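Local coordinates for protein acyl-CoA dehydrogenase (Geobacillus kaustophilus, PDB 2PG0) that probably catalyses the alpha-beta dehydrogenation of acyl chains, using bound FAD as its redox cofactor, at residues T275-G278 and E283-T286. Numbering follows the deposited sequence.
Sequences TAFG and EFQT. With FAD (flavin-adenine dinucleotide), chain D.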
# COMPACT_ATOMS: atom_id res chain seq x y z
N THR A 275 -6.80 4.18 28.01
CA THR A 275 -5.44 4.35 28.52
C THR A 275 -4.63 3.07 28.45
O THR A 275 -5.16 1.97 28.68
CB THR A 275 -5.42 4.92 29.97
OG1 THR A 275 -5.95 3.95 30.87
CG2 THR A 275 -6.23 6.20 30.07
N ALA A 276 -3.35 3.21 28.12
CA ALA A 276 -2.38 2.11 28.11
C ALA A 276 -1.00 2.69 28.37
O ALA A 276 -0.67 3.75 27.83
CB ALA A 276 -2.41 1.37 26.79
N PHE A 277 -0.20 2.00 29.18
CA PHE A 277 1.17 2.44 29.50
C PHE A 277 1.23 3.86 30.09
O PHE A 277 2.18 4.61 29.84
CB PHE A 277 2.09 2.29 28.28
CG PHE A 277 2.02 0.93 27.65
CD1 PHE A 277 2.76 -0.13 28.16
CD2 PHE A 277 1.17 0.70 26.56
CE1 PHE A 277 2.68 -1.39 27.59
CE2 PHE A 277 1.09 -0.57 25.98
CZ PHE A 277 1.84 -1.61 26.50
N GLY A 278 0.21 4.21 30.87
CA GLY A 278 0.14 5.50 31.56
C GLY A 278 -0.21 6.67 30.67
O GLY A 278 -0.06 7.83 31.08
N GLU A 283 -2.19 9.40 22.45
CA GLU A 283 -0.93 10.11 22.69
C GLU A 283 0.28 9.45 22.04
O GLU A 283 1.35 10.06 21.93
CB GLU A 283 -0.70 10.31 24.19
CG GLU A 283 -1.71 11.23 24.86
CD GLU A 283 -1.42 11.40 26.34
OE1 GLU A 283 -0.44 12.09 26.68
OE2 GLU A 283 -2.17 10.84 27.17
N PHE A 284 0.13 8.20 21.60
CA PHE A 284 1.23 7.51 20.92
C PHE A 284 1.33 8.03 19.50
O PHE A 284 0.32 8.21 18.82
CB PHE A 284 1.03 5.99 20.95
CG PHE A 284 1.09 5.43 22.34
CD1 PHE A 284 2.31 5.34 23.01
CD2 PHE A 284 -0.07 5.03 23.00
CE1 PHE A 284 2.37 4.83 24.32
CE2 PHE A 284 -0.03 4.53 24.30
CZ PHE A 284 1.19 4.43 24.96
N GLN A 285 2.56 8.29 19.06
CA GLN A 285 2.77 8.95 17.77
C GLN A 285 2.21 8.15 16.58
O GLN A 285 1.63 8.73 15.65
CB GLN A 285 4.24 9.30 17.55
CG GLN A 285 4.42 10.31 16.41
CD GLN A 285 5.84 10.40 15.90
OE1 GLN A 285 6.54 9.38 15.75
NE2 GLN A 285 6.29 11.62 15.62
N THR A 286 2.39 6.82 16.60
CA THR A 286 1.83 5.98 15.52
C THR A 286 0.31 6.11 15.42
O THR A 286 -0.24 6.11 14.32
CB THR A 286 2.20 4.49 15.64
OG1 THR A 286 1.73 3.97 16.90
CG2 THR A 286 3.70 4.28 15.50
PA FAD D . -5.48 -2.37 24.11
O1A FAD D . -6.40 -1.47 24.90
O2A FAD D . -4.25 -2.84 24.85
O5B FAD D . -5.01 -1.61 22.77
C5B FAD D . -5.97 -1.15 21.84
C4B FAD D . -5.23 -0.56 20.66
O4B FAD D . -4.35 0.44 21.14
C3B FAD D . -4.38 -1.60 19.94
O3B FAD D . -4.81 -1.73 18.61
C2B FAD D . -3.00 -1.01 19.84
O2B FAD D . -2.80 -0.67 18.49
C1B FAD D . -3.09 0.34 20.53
N9A FAD D . -1.96 0.54 21.45
C8A FAD D . -1.85 0.23 22.78
N7A FAD D . -0.63 0.61 23.22
C5A FAD D . 0.04 1.17 22.18
C6A FAD D . 1.31 1.72 22.06
N6A FAD D . 2.12 1.81 23.11
N1A FAD D . 1.72 2.21 20.83
C2A FAD D . 0.89 2.16 19.73
N3A FAD D . -0.37 1.62 19.86
C4A FAD D . -0.78 1.13 21.07
N1 FAD D . -6.38 -12.71 26.39
C2 FAD D . -5.94 -13.67 27.28
O2 FAD D . -5.25 -13.36 28.25
N3 FAD D . -6.29 -15.00 27.09
C4 FAD D . -7.07 -15.36 26.00
O4 FAD D . -7.37 -16.54 25.85
C4X FAD D . -7.51 -14.39 25.10
N5 FAD D . -8.29 -14.74 24.01
C5X FAD D . -8.75 -13.77 23.13
C6 FAD D . -9.55 -14.14 22.06
C7 FAD D . -10.01 -13.19 21.16
C7M FAD D . -10.88 -13.65 20.02
C8 FAD D . -9.67 -11.84 21.35
C8M FAD D . -10.12 -10.76 20.43
C9 FAD D . -8.87 -11.47 22.43
C9A FAD D . -8.39 -12.43 23.33
N10 FAD D . -7.58 -12.07 24.40
C10 FAD D . -7.16 -13.05 25.30
C1' FAD D . -7.08 -10.65 24.60
C2' FAD D . -6.12 -10.10 23.53
O2' FAD D . -4.81 -10.60 23.70
C3' FAD D . -6.13 -8.57 23.63
O3' FAD D . -7.31 -8.10 23.02
C4' FAD D . -4.90 -7.87 23.02
O4' FAD D . -3.73 -8.21 23.73
C5' FAD D . -5.03 -6.35 23.01
O5' FAD D . -5.44 -5.87 24.27
P FAD D . -6.73 -4.92 24.36
O1P FAD D . -7.90 -5.57 23.68
O2P FAD D . -7.02 -4.58 25.81
O3P FAD D . -6.32 -3.61 23.51
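Phe277 in a hairpin turn and Phe284 at the N-cap of helix 285-313 line part of the adenine end of an FAD pocket. Between the segments the contact is small, 102 Å². Phe284 CZ comes 3.5 Å from Ala276 O, which lies in the ring plane at its edge, and 4.1 Å from Phe277 CB; no hydrogen bond joins them. The adenine of FAD lies against the Phe284 ring: FAD N6A sits 3.2 Å from the ring plane, over its centre, and the adenine and phenyl planes, nearly parallel, differ by about 16°. Phe284 CG is anti to the carbonyl carbon (chi1 -65°), which brings the ring to the base. Phe277 approaches differently, FAD N7A lying near its ring plane, 3.5 Å from Phe277 CE2. In this acyl-CoA dehydrogenase C-terminal domain, strands 275-276 and 279-280 form the hairpin; positive phi at both Phe277 and Gly278 fits its type I' turn. Replacing Phe284 by alanine would probably uncover the adenine face at N6A, leaving the Phe277 edge as the aromatic neighbour within the two segments. Thr286 OG1 reaches FAD C2A at 3.5 Å and is hydrogen-bonded to Gln285 OE1 of a second subunit; the NE2 of that same Gln285 is hydrogen-bonded to FAD. Phe277 N is hydrogen-bonded to Asp137 OD2 of a third subunit.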